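Local atomic coordinates of uncharacterized protein (Acinetobacter baumannii, PDB entry 4PUX), a protein that is of unknown function but folds as a curled antiparallel beta-barrel of the DUF3237 family. Residues R39-T44 against G61-I66; I75-L80 against L91-Y96; L12-K17 against D155-K160. One frame throughout, in Å; residues are numbered along the deposited sequence.

The three contacts are antiparallel strand pairs of one curled sheet. Interactions 1 and 2 are local hairpins that follow each other in the chain. They touch, because strands 54-67 and 73-83 are neighbours. Interaction 3 is different: it pairs the first and last strands of the barrel, and both hairpins lie within the loop it closes. All three are partly buried, and interaction 2 is nearest the chain's centre (about 6 Å between centres, against 11 and 13 Å). The inner face carries an amide and a carboxylate beside isoleucine in interaction 1, and threonine and tyrosine hydroxyls beside isoleucine and leucine in interaction 2. In interaction 3 it is one leucine, two alanines and a threonine.

Interaction 1 (R39-T44 against G61-I66); sequences RIIPIT and GADWQI
Arg39-Pro42 run antiparallel to Ala62-Ile66 at 168° in a beta hairpin of the barrel, with Arg39/Gln65 and Ile41/Asp63 as hydrogen-bonded pairs. The ladder continues into the loop, where Ile43 N gives a bond to Gly61 O (3.0 Å). A water lies within bonding distance of both Ile43 O and Gly61 O.

Arg39, Ile41, Asp63 and Gln65 share one face. Gln65 CG is anti to the backbone N (chi1 -172°), and its extended chain lies alongside Arg39. Its OE1 accepts a bond from Arg39 NH1 (3.1 Å), meeting the guanidinium at its edge, in plane. Arg39 NH2 forms a salt bridge with Glu28. The other amide atom, Gln65 NE2, makes a weak bond to Asp63 OD2 (3.2 Å). The carboxylate has a second partner, because Asp63 OD1 accepts from Asp76 N on the next strand. Ile41 CD1 packs against this amide, 3.7 Å from Gln65 NE2.

The other face carries Ile40, Pro42, Ala62 and Trp64. Ala62 CB and Ile40 CG2 sit over the same face of the indole. Ile40 CG2 makes a CH-pi contact 4.2 Å from the centroid of the five-membered ring, while Ile40 CG1 touches Trp64 CD1 at 3.8 Å.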
loop_
_atom_site.group_PDB
_atom_site.type_symbol
_atom_site.label_atom_id
_atom_site.label_comp_id
_atom_site.label_asym_id
_atom_site.label_seq_id
_atom_site.Cartn_x
_atom_site.Cartn_y
_atom_site.Cartn_z
ATOM N N ARG A 39 -6.668 -13.873 2.671
ATOM C CA ARG A 39 -5.221 -14.103 2.680
ATOM C C ARG A 39 -4.606 -13.164 3.737
ATOM O O ARG A 39 -4.853 -11.946 3.706
ATOM C CB ARG A 39 -4.593 -13.800 1.294
ATOM C CG ARG A 39 -5.322 -14.479 0.141
ATOM C CD ARG A 39 -4.647 -14.201 -1.182
ATOM N NE ARG A 39 -3.358 -14.862 -1.292
ATOM C CZ ARG A 39 -2.202 -14.279 -1.614
ATOM N NH1 ARG A 39 -2.128 -12.994 -1.930
ATOM N NH2 ARG A 39 -1.115 -15.025 -1.697
ATOM N N ILE A 40 -3.832 -13.712 4.678
ATOM C CA ILE A 40 -3.174 -12.910 5.735
ATOM C C ILE A 40 -1.694 -12.963 5.436
ATOM O O ILE A 40 -1.058 -14.019 5.494
ATOM C CB ILE A 40 -3.538 -13.390 7.151
ATOM C CG1 ILE A 40 -5.064 -13.365 7.355
ATOM C CG2 ILE A 40 -2.774 -12.574 8.217
ATOM C CD1 ILE A 40 -5.541 -13.985 8.665
ATOM N N ILE A 41 -1.193 -11.833 4.959
ATOM C CA ILE A 41 0.153 -11.685 4.388
ATOM C C ILE A 41 1.062 -10.893 5.374
ATOM O O ILE A 41 0.905 -9.659 5.513
ATOM C CB ILE A 41 0.078 -10.924 3.048
ATOM C CG1 ILE A 41 -0.916 -11.579 2.077
ATOM C CG2 ILE A 41 1.488 -10.742 2.431
ATOM C CD1 ILE A 41 -1.357 -10.705 0.947
ATOM N N PRO A 42 1.868 -11.590 6.182
ATOM C CA PRO A 42 2.730 -10.891 7.153
ATOM C C PRO A 42 3.677 -9.859 6.571
ATOM O O PRO A 42 4.304 -10.090 5.547
ATOM C CB PRO A 42 3.503 -12.023 7.832
ATOM C CG PRO A 42 2.656 -13.202 7.687
ATOM C CD PRO A 42 2.098 -13.046 6.264
ATOM N N ILE A 43 3.745 -8.725 7.262
ATOM C CA ILE A 43 4.721 -7.674 6.974
ATOM C C ILE A 43 5.895 -7.820 7.948
ATOM O O ILE A 43 5.729 -7.669 9.148
ATOM C CB ILE A 43 4.077 -6.259 7.064
ATOM C CG1 ILE A 43 3.052 -6.117 5.908
ATOM C CG2 ILE A 43 5.169 -5.152 7.097
ATOM C CD1 ILE A 43 2.095 -4.974 6.093
ATOM N N THR A 44 7.089 -8.125 7.410
ATOM C CA THR A 44 8.225 -8.514 8.249
ATOM C C THR A 44 9.279 -7.442 8.442
ATOM O O THR A 44 10.153 -7.556 9.329
ATOM C CB THR A 44 8.879 -9.819 7.654
ATOM O OG1 THR A 44 9.326 -9.577 6.316
ATOM C CG2 THR A 44 7.854 -10.966 7.664
ATOM N N GLY A 61 2.425 -6.764 12.072
ATOM C CA GLY A 61 1.277 -6.588 11.215
ATOM C C GLY A 61 1.298 -7.348 9.937
ATOM O O GLY A 61 2.049 -8.339 9.767
ATOM N N ALA A 62 0.368 -6.976 9.054
ATOM C CA ALA A 62 0.041 -7.763 7.867
ATOM C C ALA A 62 -0.892 -6.995 6.934
ATOM O O ALA A 62 -1.419 -5.925 7.304
ATOM C CB ALA A 62 -0.671 -9.097 8.287
ATOM N N ASP A 63 -1.078 -7.538 5.749
ATOM C CA ASP A 63 -2.221 -7.232 4.875
ATOM C C ASP A 63 -3.269 -8.323 5.080
ATOM O O ASP A 63 -3.001 -9.523 4.809
ATOM C CB ASP A 63 -1.787 -7.137 3.398
ATOM C CG ASP A 63 -2.916 -6.759 2.441
ATOM O OD1 ASP A 63 -4.036 -6.482 2.889
ATOM O OD2 ASP A 63 -2.613 -6.672 1.208
ATOM N N TRP A 64 -4.425 -7.926 5.615
ATOM C CA TRP A 64 -5.607 -8.800 5.707
ATOM C C TRP A 64 -6.427 -8.609 4.404
ATOM O O TRP A 64 -7.262 -7.718 4.324
ATOM C CB TRP A 64 -6.433 -8.465 6.961
ATOM C CG TRP A 64 -5.820 -8.943 8.259
ATOM C CD1 TRP A 64 -6.157 -10.126 8.906
ATOM C CD2 TRP A 64 -4.748 -8.369 9.041
ATOM N NE1 TRP A 64 -5.414 -10.269 10.034
ATOM C CE2 TRP A 64 -4.532 -9.235 10.148
ATOM C CE3 TRP A 64 -3.997 -7.196 8.952
ATOM C CZ2 TRP A 64 -3.589 -8.963 11.156
ATOM C CZ3 TRP A 64 -3.065 -6.908 9.987
ATOM C CH2 TRP A 64 -2.895 -7.769 11.067
ATOM N N GLN A 65 -6.077 -9.394 3.379
ATOM C CA GLN A 65 -6.543 -9.205 2.024
ATOM C C GLN A 65 -7.723 -10.089 1.693
ATOM O O GLN A 65 -7.864 -11.185 2.263
ATOM C CB GLN A 65 -5.352 -9.556 1.075
ATOM C CG GLN A 65 -5.543 -9.248 -0.376
ATOM C CD GLN A 65 -4.299 -9.547 -1.199
ATOM O OE1 GLN A 65 -4.122 -10.671 -1.698
ATOM N NE2 GLN A 65 -3.389 -8.560 -1.287
ATOM N N ILE A 66 -8.548 -9.616 0.756
ATOM C CA ILE A 66 -9.651 -10.397 0.175
ATOM C C ILE A 66 -9.445 -10.372 -1.341
ATOM O O ILE A 66 -9.229 -9.305 -1.917
ATOM C CB ILE A 66 -11.050 -9.822 0.497
ATOM C CG1 ILE A 66 -11.293 -9.771 2.011
ATOM C CG2 ILE A 66 -12.173 -10.650 -0.200
ATOM C CD1 ILE A 66 -12.428 -8.852 2.403
HETATM O O HOH W 1 4.482 -9.325 11.019
#

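Interaction 2 (I75-L80 against L91-Y96); sequences IDTRYL and LQTKGY. With EDO (1,2-ethanediol), chain D.
Asp76 and Lys94, a non-hydrogen-bonded pair of an antiparallel hairpin, share a water that three groups grip. The water donates to Asp76 OD1 (2.7 Å) and to Thr77 O, and accepts from Lys94 NZ (2.9 Å). The two side chains lie side by side, but their charged ends stay beyond salt-bridge range. The water therefore links them. Next along this face, a second water accepts from Arg78 NE and Gln92 NE2. It lies at the edge of the guanidinium, in its plane.

The opposite face is buried. Thr77 OG1 and Thr93 OG1 are only 2.6 Å apart in a hydrogen bond, and either could be the donor. Both threonines place OG1 between the backbone N and the carbonyl carbon (chi1 72° in each), which brings the hydroxyls together. Leu91 CD2 lies over the Tyr79 ring in a CH-pi contact, 3.6 Å from Tyr79 CZ. Tyr79 OH bonds to O2 of a 1,2-ethanediol (2.9 Å) and also to Tyr154 OH. The diol probably comes from the crystallisation liquor, and its fit is doubtful in detail, but it occupies a polar spot inside the barrel, consistent with a pocket.

At one end, the N-H of Ile75 points almost straight at Gly95 O (N to O 2.9 Å, N-H...O angle 179°). Strand 73-83 is flanked by strand 54-67 on its other edge, and strand 88-99 by strand 118-127. Phe120, Ile122 and Phe126 of that last strand pack against Ile75, Thr93 and Leu91.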
loop_
_atom_site.group_PDB
_atom_site.type_symbol
_atom_site.label_atom_id
_atom_site.label_comp_id
_atom_site.label_asym_id
_atom_site.label_seq_id
_atom_site.Cartn_x
_atom_site.Cartn_y
_atom_site.Cartn_z
ATOM N N ILE A 75 -7.100 -4.413 -0.305
ATOM C CA ILE A 75 -5.976 -4.292 0.629
ATOM C C ILE A 75 -6.478 -3.665 1.926
ATOM O O ILE A 75 -7.193 -2.656 1.902
ATOM C CB ILE A 75 -4.905 -3.339 -0.000
ATOM C CG1 ILE A 75 -4.452 -3.737 -1.437
ATOM C CG2 ILE A 75 -3.761 -3.077 0.942
ATOM C CD1 ILE A 75 -4.015 -5.014 -1.614
ATOM N N ASP A 76 -6.034 -4.226 3.064
ATOM C CA ASP A 76 -6.392 -3.699 4.416
ATOM C C ASP A 76 -5.256 -4.035 5.397
ATOM O O ASP A 76 -5.126 -5.190 5.822
ATOM C CB ASP A 76 -7.728 -4.263 4.904
ATOM C CG ASP A 76 -8.267 -3.551 6.139
ATOM O OD1 ASP A 76 -7.541 -3.476 7.152
ATOM O OD2 ASP A 76 -9.417 -3.095 6.080
ATOM N N THR A 77 -4.367 -3.081 5.627
ATOM C CA THR A 77 -3.157 -3.319 6.395
ATOM C C THR A 77 -3.109 -2.594 7.726
ATOM O O THR A 77 -3.687 -1.509 7.911
ATOM C CB THR A 77 -1.845 -2.922 5.609
ATOM O OG1 THR A 77 -1.765 -1.497 5.546
ATOM C CG2 THR A 77 -1.803 -3.522 4.152
ATOM N N ARG A 78 -2.312 -3.161 8.642
ATOM C CA ARG A 78 -1.812 -2.467 9.867
ATOM C C ARG A 78 -0.325 -2.810 10.000
ATOM O O ARG A 78 0.010 -3.995 9.981
ATOM C CB ARG A 78 -2.549 -2.924 11.122
ATOM C CG ARG A 78 -4.021 -2.622 11.100
ATOM C CD ARG A 78 -4.731 -2.994 12.416
ATOM N NE ARG A 78 -6.168 -2.702 12.319
ATOM C CZ ARG A 78 -7.054 -2.911 13.300
ATOM N NH1 ARG A 78 -6.671 -3.513 14.434
ATOM N NH2 ARG A 78 -8.334 -2.555 13.133
ATOM N N TYR A 79 0.552 -1.817 10.092
ATOM C CA TYR A 79 1.961 -2.005 10.346
ATOM C C TYR A 79 2.589 -0.816 11.025
ATOM O O TYR A 79 1.858 0.111 11.472
ATOM C CB TYR A 79 2.696 -2.496 9.106
ATOM C CG TYR A 79 2.668 -1.705 7.800
ATOM C CD1 TYR A 79 1.531 -1.651 7.000
ATOM C CD2 TYR A 79 3.855 -1.207 7.256
ATOM C CE1 TYR A 79 1.559 -1.068 5.735
ATOM C CE2 TYR A 79 3.897 -0.629 6.009
ATOM C CZ TYR A 79 2.780 -0.606 5.217
ATOM O OH TYR A 79 2.860 -0.094 3.939
ATOM N N LEU A 80 3.922 -0.834 11.202
ATOM C CA LEU A 80 4.591 0.050 12.179
ATOM C C LEU A 80 5.936 0.560 11.676
ATOM O O LEU A 80 6.758 -0.233 11.213
ATOM C CB LEU A 80 4.709 -0.655 13.522
ATOM C CG LEU A 80 5.285 0.123 14.687
ATOM C CD1 LEU A 80 4.425 1.360 15.010
ATOM C CD2 LEU A 80 5.359 -0.771 15.919
ATOM N N LEU A 91 0.821 2.822 10.901
ATOM C CA LEU A 91 0.321 3.033 9.550
ATOM C C LEU A 91 -0.796 2.015 9.232
ATOM O O LEU A 91 -0.625 0.788 9.465
ATOM C CB LEU A 91 1.509 2.900 8.541
ATOM C CG LEU A 91 1.165 3.021 7.043
ATOM C CD1 LEU A 91 0.507 4.330 6.719
ATOM C CD2 LEU A 91 2.432 2.813 6.188
ATOM N N GLN A 92 -1.851 2.516 8.588
ATOM C CA GLN A 92 -2.940 1.722 7.985
ATOM C C GLN A 92 -3.023 2.096 6.498
ATOM O O GLN A 92 -3.091 3.281 6.167
ATOM C CB GLN A 92 -4.285 2.009 8.654
ATOM C CG GLN A 92 -4.346 1.614 10.126
ATOM C CD GLN A 92 -5.498 2.260 10.865
ATOM O OE1 GLN A 92 -5.352 3.365 11.478
ATOM N NE2 GLN A 92 -6.660 1.698 10.697
ATOM N N THR A 93 -3.028 1.092 5.611
ATOM C CA THR A 93 -3.282 1.336 4.195
ATOM C C THR A 93 -4.514 0.518 3.754
ATOM O O THR A 93 -4.814 -0.562 4.282
ATOM C CB THR A 93 -2.069 1.027 3.284
ATOM O OG1 THR A 93 -1.875 -0.392 3.203
ATOM C CG2 THR A 93 -0.778 1.677 3.815
ATOM N N LYS A 94 -5.203 1.058 2.771
ATOM C CA LYS A 94 -6.389 0.470 2.144
ATOM C C LYS A 94 -6.338 0.762 0.648
ATOM O O LYS A 94 -5.821 1.792 0.225
ATOM C CB LYS A 94 -7.672 1.032 2.758
ATOM C CG LYS A 94 -7.908 0.586 4.240
ATOM C CD LYS A 94 -9.093 1.215 4.835
ATOM C CE LYS A 94 -9.394 0.659 6.225
ATOM N NZ LYS A 94 -8.367 1.073 7.251
ATOM N N GLY A 95 -6.884 -0.134 -0.153
ATOM C CA GLY A 95 -6.956 0.123 -1.577
ATOM C C GLY A 95 -7.217 -1.123 -2.403
ATOM O O GLY A 95 -7.811 -2.081 -1.901
ATOM N N TYR A 96 -6.775 -1.084 -3.669
ATOM C CA TYR A 96 -7.148 -2.096 -4.664
ATOM C C TYR A 96 -5.967 -2.480 -5.524
ATOM O O TYR A 96 -5.134 -1.602 -5.888
ATOM C CB TYR A 96 -8.258 -1.578 -5.618
ATOM C CG TYR A 96 -9.530 -1.123 -4.941
ATOM C CD1 TYR A 96 -10.332 -2.039 -4.243
ATOM C CD2 TYR A 96 -9.936 0.217 -4.987
ATOM C CE1 TYR A 96 -11.515 -1.630 -3.638
ATOM C CE2 TYR A 96 -11.102 0.650 -4.361
ATOM C CZ TYR A 96 -11.904 -0.276 -3.707
ATOM O OH TYR A 96 -13.072 0.128 -3.079
HETATM C C1 EDO D . -0.141 -1.400 0.808
HETATM O O1 EDO D . -0.652 -2.609 0.597
HETATM C C2 EDO D . 0.659 -1.299 2.089
HETATM O O2 EDO D . 1.833 -2.083 2.170
HETATM O O HOH W 2 -6.390 -1.026 7.614
HETATM O O HOH W 3 -7.203 -0.896 10.349
#

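Interaction 3 (L12-K17 against D155-K160); sequences LEPLAK and DAYTLK
Leu15 and Ala16 both face Ala156 in a classic beta bulge, where the first and last strands of the barrel meet. Leu15 N gives a bond to Ala156 O (2.9 Å), and Ala156 N gives one to Ala16 O (2.9 Å). One residue on strand 151-159 is thus matched by two on strand 12-21. The psi of Leu15, -64°, departs from the extended range and makes the extra residue fit. The axes of segments 12-17 and 155-159 are 141° apart, well short of straight antiparallel.

This is the tightly packed part: Leu15, Ala16, Ala156 and Thr158 are all buried. Ala156 CB is 3.4 Å from Ala16 O and also meets Leu15 CB. Leu15 also touches Phe126 and Leu53, and Ala156 touches Met124, so both reach into the barrel interior. Beyond the bulge, Glu13 and Thr158 form a hydrogen-bonded pair with two backbone bonds. A water donates to Glu13 O and also bonds to Thr158 OG1 (2.7 Å).

The other side is more open to solvent. Leu12, Pro14, Lys17 and Lys160 are exposed there. Leu12 and Leu159 still touch closely, CD2 to CD1 at 3.6 Å, with the two side chains pointing the same way. Tyr157 is set obliquely beside Leu12 and Pro14, and its CD2 is 3.8 Å from Pro14 CA.

The charged side chains are loosely placed. The alkyl chain of Lys17 crosses Asp155, with Lys17 CG 3.8 Å from Asp155 OD1. Glu13 and Lys160 have opposite charges but do not form a salt bridge. Glu13, Lys17 and Lys160 each have a second conformer, so these approaches are doubtful in detail.

The chemistry implies that backbone hydrogen bonds and apolar packing close the barrel here, while any charge attraction on the solvent side is probably slight.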
loop_
_atom_site.group_PDB
_atom_site.type_symbol
_atom_site.label_atom_id
_atom_site.label_comp_id
_atom_site.label_asym_id
_atom_site.label_seq_id
_atom_site.Cartn_x
_atom_site.Cartn_y
_atom_site.Cartn_z
ATOM N N LEU A 12 -0.030 16.862 -5.240
ATOM C CA LEU A 12 0.549 15.712 -4.551
ATOM C C LEU A 12 2.015 15.966 -4.258
ATOM O O LEU A 12 2.830 16.124 -5.182
ATOM C CB LEU A 12 0.421 14.467 -5.400
ATOM C CG LEU A 12 -0.994 14.030 -5.723
ATOM C CD1 LEU A 12 -0.941 12.819 -6.642
ATOM C CD2 LEU A 12 -1.789 13.728 -4.424
ATOM N N GLU A 13 2.356 16.009 -2.980
ATOM C CA GLU A 13 3.719 16.297 -2.533
ATOM C C GLU A 13 4.394 14.957 -2.200
ATOM O O GLU A 13 3.889 14.203 -1.342
ATOM C CB GLU A 13 3.696 17.211 -1.299
ATOM C CG GLU A 13 5.081 17.581 -0.773
ATOM C CD GLU A 13 5.051 18.507 0.448
ATOM O OE1 GLU A 13 4.020 18.603 1.128
ATOM O OE2 GLU A 13 6.089 19.122 0.731
ATOM N N PRO A 14 5.521 14.631 -2.874
ATOM C CA PRO A 14 6.211 13.359 -2.488
ATOM C C PRO A 14 6.542 13.300 -0.985
ATOM O O PRO A 14 7.002 14.299 -0.406
ATOM C CB PRO A 14 7.497 13.382 -3.336
ATOM C CG PRO A 14 7.135 14.278 -4.507
ATOM C CD PRO A 14 6.219 15.317 -3.975
ATOM N N LEU A 15 6.206 12.179 -0.366
ATOM C CA LEU A 15 6.461 11.912 1.038
ATOM C C LEU A 15 7.708 11.022 1.219
ATOM O O LEU A 15 8.717 11.423 1.838
ATOM C CB LEU A 15 5.211 11.275 1.704
ATOM C CG LEU A 15 5.411 10.960 3.202
ATOM C CD1 LEU A 15 5.731 12.217 4.034
ATOM C CD2 LEU A 15 4.171 10.264 3.755
ATOM N N ALA A 16 7.626 9.803 0.712
ATOM C CA ALA A 16 8.746 8.848 0.716
ATOM C C ALA A 16 8.479 7.678 -0.190
ATOM O O ALA A 16 7.315 7.364 -0.492
ATOM C CB ALA A 16 8.990 8.313 2.181
ATOM N N LYS A 17 9.558 7.030 -0.605
ATOM C CA LYS A 17 9.508 5.736 -1.302
ATOM C C LYS A 17 9.621 4.622 -0.269
ATOM O O LYS A 17 10.564 4.584 0.512
ATOM C CB LYS A 17 10.616 5.594 -2.336
ATOM C CG LYS A 17 10.591 4.214 -3.053
ATOM C CD LYS A 17 11.652 4.165 -4.194
ATOM C CE LYS A 17 11.447 2.982 -5.132
ATOM N NZ LYS A 17 11.882 3.317 -6.530
ATOM N N ASP A 155 5.438 4.514 -4.052
ATOM C CA ASP A 155 5.703 5.936 -3.864
ATOM C C ASP A 155 4.518 6.566 -3.100
ATOM O O ASP A 155 3.365 6.479 -3.555
ATOM C CB ASP A 155 5.849 6.643 -5.220
ATOM C CG ASP A 155 7.063 6.197 -6.010
ATOM O OD1 ASP A 155 8.080 5.781 -5.417
ATOM O OD2 ASP A 155 7.000 6.277 -7.246
ATOM N N ALA A 156 4.795 7.100 -1.928
ATOM C CA ALA A 156 3.813 7.795 -1.096
ATOM C C ALA A 156 3.823 9.302 -1.337
ATOM O O ALA A 156 4.904 9.901 -1.492
ATOM C CB ALA A 156 4.071 7.518 0.361
ATOM N N TYR A 157 2.629 9.889 -1.328
ATOM C CA TYR A 157 2.396 11.335 -1.501
ATOM C C TYR A 157 1.381 11.831 -0.472
ATOM O O TYR A 157 0.421 11.112 -0.157
ATOM C CB TYR A 157 1.828 11.643 -2.894
ATOM C CG TYR A 157 2.653 11.109 -4.055
ATOM C CD1 TYR A 157 2.557 9.772 -4.465
ATOM C CD2 TYR A 157 3.519 11.959 -4.779
ATOM C CE1 TYR A 157 3.302 9.299 -5.511
ATOM C CE2 TYR A 157 4.264 11.475 -5.838
ATOM C CZ TYR A 157 4.145 10.160 -6.209
ATOM O OH TYR A 157 4.871 9.689 -7.280
ATOM N N THR A 158 1.557 13.077 0.000
ATOM C CA THR A 158 0.512 13.754 0.749
ATOM C C THR A 158 -0.274 14.670 -0.203
ATOM O O THR A 158 0.274 15.178 -1.181
ATOM C CB THR A 158 1.037 14.526 1.964
ATOM O OG1 THR A 158 2.022 15.480 1.547
ATOM C CG2 THR A 158 1.622 13.570 3.001
ATOM N N LEU A 159 -1.544 14.883 0.129
ATOM C CA LEU A 159 -2.353 15.922 -0.530
ATOM C C LEU A 159 -2.102 17.259 0.165
ATOM O O LEU A 159 -2.262 17.376 1.392
ATOM C CB LEU A 159 -3.845 15.593 -0.479
ATOM C CG LEU A 159 -4.357 14.626 -1.528
ATOM C CD1 LEU A 159 -3.778 13.234 -1.407
ATOM C CD2 LEU A 159 -5.875 14.561 -1.483
ATOM N N LYS A 160 -1.578 18.172 -0.648
ATOM C CA LYS A 160 -1.337 19.541 -0.305
ATOM C C LYS A 160 -2.515 20.336 -0.927
ATOM O O LYS A 160 -2.942 20.173 -2.136
ATOM C CB LYS A 160 0.009 19.983 -0.917
ATOM C CG LYS A 160 0.678 21.177 -0.298
ATOM C CD LYS A 160 1.988 21.468 -1.056
ATOM C CE LYS A 160 2.776 22.616 -0.440
ATOM N NZ LYS A 160 4.098 22.811 -1.123
ATOM O OXT LYS A 160 -3.033 21.064 -0.307
HETATM O O HOH W 4 4.698 14.862 1.533
#